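Local atomic coordinates of mandelate racemase/muconate lactonizing enzyme family protein (Roseovarius nubinhibens ISM, PDB entry 3U4F), a protein that binds magnesium in an enolase-superfamily TIM barrel and probably acts as a hydro-lyase or racemase. Residues L25-F38 with E376-A388. Residues are numbered along the deposited sequence; the frame is centred on the assembly and turned at random.
Sequences LTAIETFTNEFVGF and EWLARSAYKVSRA
Trp377 lays its indole against the hairpin of 25-38: the edge of the Phe38 ring meets the face of its six-membered ring, centroids 5.0 Å apart with planes at 78°, while the carbonyl of Phe31 points at the indole edge, Phe31 O to Trp377 CH2 3.4 Å. With chi1 at -167°, which sets CG opposite the backbone N, Trp377 reaches from helix 376-380 to the turn, where Asn33 ND2 sits 3.6 Å from Trp377 CZ2 and one water bridges ND2 and NE1. Asn33 OD1, the other end of the amide, accepts from Phe35 N (an Asx turn) and from Val36 N; an alanine here would probably free the turn to shift and leave the water without its amide donor. Along the strands, Phe31 CB packs 3.6 Å from Leu378 CD2, its ring oblique to that of Tyr383. Tyr383 OH gives a 2.7 Å hydrogen bond to the anti lone pair of Glu29 OE1. Strands 25-32 and 382-387 pair antiparallel, from Thr32 with Ala382 to Ala27 with Arg387. This main-chain ladder sets the register of the C-terminal edge strand, while Glu29, salt-bridged to Arg40, and His66, bonding Thr30 OG1 and Ser386 OG, tie it to its neighbours.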
loop_
_atom_site.group_PDB
_atom_site.type_symbol
_atom_site.label_atom_id
_atom_site.label_comp_id
_atom_site.label_asym_id
_atom_site.label_seq_id
_atom_site.Cartn_x
_atom_site.Cartn_y
_atom_site.Cartn_z
ATOM N N LEU A 25 -18.766 -17.056 8.240
ATOM C CA LEU A 25 -18.345 -16.399 9.465
ATOM C C LEU A 25 -19.459 -15.548 10.020
ATOM O O LEU A 25 -20.047 -14.753 9.296
ATOM C CB LEU A 25 -17.095 -15.538 9.248
ATOM C CG LEU A 25 -15.802 -16.262 8.888
ATOM C CD1 LEU A 25 -14.664 -15.262 8.912
ATOM C CD2 LEU A 25 -15.526 -17.428 9.835
ATOM N N THR A 26 -19.727 -15.698 11.314
ATOM C CA THR A 26 -20.731 -14.879 11.981
ATOM C C THR A 26 -20.139 -13.828 12.932
ATOM O O THR A 26 -20.826 -12.911 13.342
ATOM C CB THR A 26 -21.787 -15.754 12.719
ATOM O OG1 THR A 26 -21.126 -16.681 13.586
ATOM C CG2 THR A 26 -22.616 -16.534 11.718
ATOM N N ALA A 27 -18.873 -13.977 13.308
ATOM C CA ALA A 27 -18.200 -12.982 14.138
ATOM C C ALA A 27 -16.702 -12.992 13.860
ATOM O O ALA A 27 -16.124 -14.042 13.594
ATOM C CB ALA A 27 -18.428 -13.251 15.608
ATOM N N ILE A 28 -16.102 -11.812 13.930
ATOM C CA ILE A 28 -14.651 -11.669 13.873
ATOM C C ILE A 28 -14.301 -10.747 15.044
ATOM O O ILE A 28 -14.840 -9.633 15.165
ATOM C CB ILE A 28 -14.189 -11.009 12.553
ATOM C CG1 ILE A 28 -14.491 -11.915 11.344
ATOM C CG2 ILE A 28 -12.689 -10.720 12.655
ATOM C CD1 ILE A 28 -14.292 -11.255 9.944
ATOM N N GLU A 29 -13.426 -11.229 15.927
ATOM C CA GLU A 29 -13.003 -10.489 17.098
ATOM C C GLU A 29 -11.507 -10.246 17.074
ATOM O O GLU A 29 -10.732 -11.115 16.648
ATOM C CB GLU A 29 -13.327 -11.291 18.362
ATOM C CG GLU A 29 -14.832 -11.594 18.507
ATOM C CD GLU A 29 -15.080 -12.694 19.521
ATOM O OE1 GLU A 29 -15.454 -12.369 20.685
ATOM O OE2 GLU A 29 -14.864 -13.864 19.137
ATOM N N THR A 30 -11.092 -9.077 17.535
ATOM C CA THR A 30 -9.650 -8.798 17.630
ATOM C C THR A 30 -9.294 -8.495 19.066
ATOM O O THR A 30 -10.097 -7.930 19.825
ATOM C CB THR A 30 -9.195 -7.607 16.725
ATOM O OG1 THR A 30 -10.087 -6.488 16.939
ATOM C CG2 THR A 30 -9.204 -8.003 15.246
ATOM N N PHE A 31 -8.081 -8.906 19.435
ATOM C CA PHE A 31 -7.491 -8.632 20.738
ATOM C C PHE A 31 -6.076 -8.125 20.517
ATOM O O PHE A 31 -5.185 -8.897 20.108
ATOM C CB PHE A 31 -7.425 -9.938 21.557
ATOM C CG PHE A 31 -8.739 -10.689 21.619
ATOM C CD1 PHE A 31 -9.538 -10.630 22.774
ATOM C CD2 PHE A 31 -9.182 -11.444 20.545
ATOM C CE1 PHE A 31 -10.722 -11.355 22.861
ATOM C CE2 PHE A 31 -10.389 -12.161 20.612
ATOM C CZ PHE A 31 -11.158 -12.116 21.779
ATOM N N THR A 32 -5.837 -6.844 20.807
ATOM C CA THR A 32 -4.658 -6.224 20.286
ATOM C C THR A 32 -3.996 -5.295 21.273
ATOM O O THR A 32 -4.629 -4.792 22.226
ATOM C CB THR A 32 -4.982 -5.491 18.935
ATOM O OG1 THR A 32 -3.770 -5.255 18.218
ATOM C CG2 THR A 32 -5.722 -4.149 19.188
ATOM N N ASN A 33 -2.696 -5.110 21.088
ATOM C CA ASN A 33 -2.041 -3.888 21.559
ATOM C C ASN A 33 -1.341 -3.245 20.356
ATOM O O ASN A 33 -1.632 -3.613 19.212
ATOM C CB ASN A 33 -1.117 -4.141 22.775
ATOM C CG ASN A 33 0.035 -5.131 22.490
ATOM O OD1 ASN A 33 0.508 -5.283 21.364
ATOM N ND2 ASN A 33 0.547 -5.742 23.568
ATOM N N GLU A 34 -0.409 -2.329 20.593
ATOM C CA GLU A 34 0.225 -1.630 19.484
ATOM C C GLU A 34 1.243 -2.498 18.734
ATOM O O GLU A 34 1.670 -2.139 17.645
ATOM C CB GLU A 34 0.858 -0.310 19.936
ATOM C CG GLU A 34 -0.178 0.787 20.272
ATOM C CD GLU A 34 0.448 2.028 20.935
ATOM O OE1 GLU A 34 1.698 2.090 21.039
ATOM O OE2 GLU A 34 -0.309 2.940 21.346
ATOM N N PHE A 35 1.636 -3.622 19.333
ATOM C CA PHE A 35 2.705 -4.457 18.800
ATOM C C PHE A 35 2.226 -5.722 18.070
ATOM O O PHE A 35 2.861 -6.185 17.105
ATOM C CB PHE A 35 3.574 -4.885 19.960
ATOM C CG PHE A 35 4.120 -3.722 20.741
ATOM C CD1 PHE A 35 5.105 -2.924 20.192
ATOM C CD2 PHE A 35 3.599 -3.399 22.004
ATOM C CE1 PHE A 35 5.614 -1.799 20.921
ATOM C CE2 PHE A 35 4.092 -2.292 22.731
ATOM C CZ PHE A 35 5.094 -1.492 22.179
ATOM N N VAL A 36 1.181 -6.334 18.601
ATOM C CA VAL A 36 0.634 -7.563 18.014
ATOM C C VAL A 36 -0.854 -7.662 18.346
ATOM O O VAL A 36 -1.307 -7.169 19.376
ATOM C CB VAL A 36 1.443 -8.822 18.466
ATOM C CG1 VAL A 36 1.373 -9.004 19.980
ATOM C CG2 VAL A 36 0.935 -10.122 17.730
ATOM N N GLY A 37 -1.603 -8.279 17.447
ATOM C CA GLY A 37 -3.018 -8.480 17.648
ATOM C C GLY A 37 -3.448 -9.828 17.138
ATOM O O GLY A 37 -3.013 -10.259 16.078
ATOM N N PHE A 38 -4.339 -10.486 17.876
ATOM C CA PHE A 38 -4.859 -11.778 17.475
ATOM C C PHE A 38 -6.319 -11.689 17.080
ATOM O O PHE A 38 -7.020 -10.772 17.512
ATOM C CB PHE A 38 -4.660 -12.806 18.611
ATOM C CG PHE A 38 -3.224 -12.888 19.070
ATOM C CD1 PHE A 38 -2.272 -13.567 18.304
ATOM C CD2 PHE A 38 -2.820 -12.246 20.253
ATOM C CE1 PHE A 38 -0.909 -13.618 18.737
ATOM C CE2 PHE A 38 -1.486 -12.289 20.690
ATOM C CZ PHE A 38 -0.531 -12.960 19.915
ATOM N N GLU A 376 -3.888 -14.264 30.335
ATOM C CA GLU A 376 -3.537 -12.988 30.967
ATOM C C GLU A 376 -3.288 -11.898 29.910
ATOM O O GLU A 376 -3.689 -10.741 30.083
ATOM C CB GLU A 376 -2.319 -13.175 31.876
ATOM C CG GLU A 376 -1.759 -11.919 32.516
ATOM C CD GLU A 376 -2.709 -11.226 33.487
ATOM O OE1 GLU A 376 -3.582 -11.885 34.107
ATOM O OE2 GLU A 376 -2.558 -9.993 33.630
ATOM N N TRP A 377 -2.610 -12.266 28.824
ATOM C CA TRP A 377 -2.381 -11.324 27.724
ATOM C C TRP A 377 -3.724 -10.854 27.199
ATOM O O TRP A 377 -3.928 -9.646 27.003
ATOM C CB TRP A 377 -1.518 -11.953 26.603
ATOM C CG TRP A 377 -1.018 -10.912 25.627
ATOM C CD1 TRP A 377 0.166 -10.231 25.671
ATOM C CD2 TRP A 377 -1.732 -10.415 24.492
ATOM N NE1 TRP A 377 0.232 -9.349 24.611
ATOM C CE2 TRP A 377 -0.924 -9.438 23.882
ATOM C CE3 TRP A 377 -2.984 -10.696 23.947
ATOM C CZ2 TRP A 377 -1.329 -8.728 22.748
ATOM C CZ3 TRP A 377 -3.400 -9.991 22.805
ATOM C CH2 TRP A 377 -2.563 -9.033 22.210
ATOM N N LEU A 378 -4.630 -11.792 26.949
ATOM C CA LEU A 378 -5.923 -11.447 26.381
ATOM C C LEU A 378 -6.692 -10.512 27.325
ATOM O O LEU A 378 -7.380 -9.582 26.855
ATOM C CB LEU A 378 -6.777 -12.689 26.066
ATOM C CG LEU A 378 -6.329 -13.564 24.868
ATOM C CD1 LEU A 378 -7.134 -14.879 24.814
ATOM C CD2 LEU A 378 -6.453 -12.807 23.536
ATOM N N ALA A 379 -6.576 -10.766 28.627
ATOM C CA ALA A 379 -7.305 -9.934 29.622
ATOM C C ALA A 379 -6.874 -8.455 29.527
ATOM O O ALA A 379 -7.683 -7.549 29.673
ATOM C CB ALA A 379 -7.065 -10.481 31.034
ATOM N N ARG A 380 -5.588 -8.234 29.287
ATOM C CA ARG A 380 -5.009 -6.892 29.176
ATOM C C ARG A 380 -5.189 -6.219 27.805
ATOM O O ARG A 380 -4.972 -5.025 27.698
ATOM C CB ARG A 380 -3.522 -6.931 29.526
ATOM C CG ARG A 380 -3.236 -7.345 30.974
ATOM C CD ARG A 380 -1.753 -7.131 31.322
ATOM N NE ARG A 380 -1.385 -8.008 32.431
ATOM C CZ ARG A 380 -0.285 -7.903 33.186
ATOM N NH1 ARG A 380 0.603 -6.926 32.993
ATOM N NH2 ARG A 380 -0.087 -8.773 34.174
ATOM N N SER A 381 -5.633 -6.970 26.799
ATOM C CA SER A 381 -5.735 -6.485 25.406
ATOM C C SER A 381 -6.948 -5.590 25.136
ATOM O O SER A 381 -7.909 -5.580 25.899
ATOM C CB SER A 381 -5.804 -7.665 24.443
ATOM O OG SER A 381 -7.101 -8.265 24.466
ATOM N N ALA A 382 -6.882 -4.845 24.034
ATOM C CA ALA A 382 -8.027 -4.097 23.537
ATOM C C ALA A 382 -8.872 -5.017 22.651
ATOM O O ALA A 382 -8.364 -5.626 21.719
ATOM C CB ALA A 382 -7.529 -2.872 22.758
ATOM N N TYR A 383 -10.155 -5.130 22.968
ATOM C CA TYR A 383 -11.071 -5.985 22.263
ATOM C C TYR A 383 -11.997 -5.212 21.361
ATOM O O TYR A 383 -12.519 -4.142 21.740
ATOM C CB TYR A 383 -11.927 -6.747 23.288
ATOM C CG TYR A 383 -13.073 -7.560 22.772
ATOM C CD1 TYR A 383 -12.852 -8.790 22.175
ATOM C CD2 TYR A 383 -14.406 -7.135 22.943
ATOM C CE1 TYR A 383 -13.875 -9.552 21.734
ATOM C CE2 TYR A 383 -15.451 -7.897 22.500
ATOM C CZ TYR A 383 -15.188 -9.121 21.904
ATOM O OH TYR A 383 -16.215 -9.927 21.463
ATOM N N LYS A 384 -12.231 -5.789 20.183
ATOM C CA LYS A 384 -13.199 -5.248 19.243
ATOM C C LYS A 384 -13.895 -6.379 18.511
ATOM O O LYS A 384 -13.269 -7.391 18.149
ATOM C CB LYS A 384 -12.494 -4.295 18.248
ATOM C CG LYS A 384 -13.442 -3.383 17.475
ATOM C CD LYS A 384 -12.644 -2.256 16.788
ATOM C CE LYS A 384 -13.392 -0.904 16.807
ATOM N NZ LYS A 384 -14.621 -0.945 16.001
ATOM N N VAL A 385 -15.189 -6.220 18.267
ATOM C CA VAL A 385 -15.942 -7.250 17.549
ATOM C C VAL A 385 -16.821 -6.692 16.443
ATOM O O VAL A 385 -17.388 -5.609 16.577
ATOM C CB VAL A 385 -16.770 -8.147 18.555
ATOM C CG1 VAL A 385 -17.787 -7.298 19.367
ATOM C CG2 VAL A 385 -17.460 -9.283 17.844
ATOM N N SER A 386 -16.876 -7.440 15.342
ATOM C CA SER A 386 -17.839 -7.237 14.274
ATOM C C SER A 386 -18.636 -8.511 14.099
ATOM O O SER A 386 -18.064 -9.617 14.082
ATOM C CB SER A 386 -17.147 -6.897 12.958
ATOM O OG SER A 386 -16.444 -5.674 13.050
ATOM N N ARG A 387 -19.955 -8.364 13.981
ATOM C CA ARG A 387 -20.869 -9.508 13.729
ATOM C C ARG A 387 -21.689 -9.380 12.446
ATOM O O ARG A 387 -22.001 -8.271 12.028
ATOM C CB ARG A 387 -21.848 -9.670 14.906
ATOM C CG ARG A 387 -21.157 -9.884 16.212
ATOM C CD ARG A 387 -22.166 -10.166 17.327
ATOM N NE ARG A 387 -21.552 -9.852 18.611
ATOM C CZ ARG A 387 -20.878 -10.728 19.342
ATOM N NH1 ARG A 387 -20.740 -11.976 18.912
ATOM N NH2 ARG A 387 -20.343 -10.358 20.505
ATOM N N ALA A 388 -22.077 -10.520 11.858
ATOM C CA ALA A 388 -22.905 -10.558 10.646
ATOM C C ALA A 388 -24.322 -10.040 10.915
ATOM O O ALA A 388 -24.806 -10.184 12.045
ATOM C CB ALA A 388 -22.979 -11.975 10.108
HETATM O O HOH W 1 -8.974 -5.006 18.885
HETATM O O HOH W 2 2.620 -7.746 24.135
#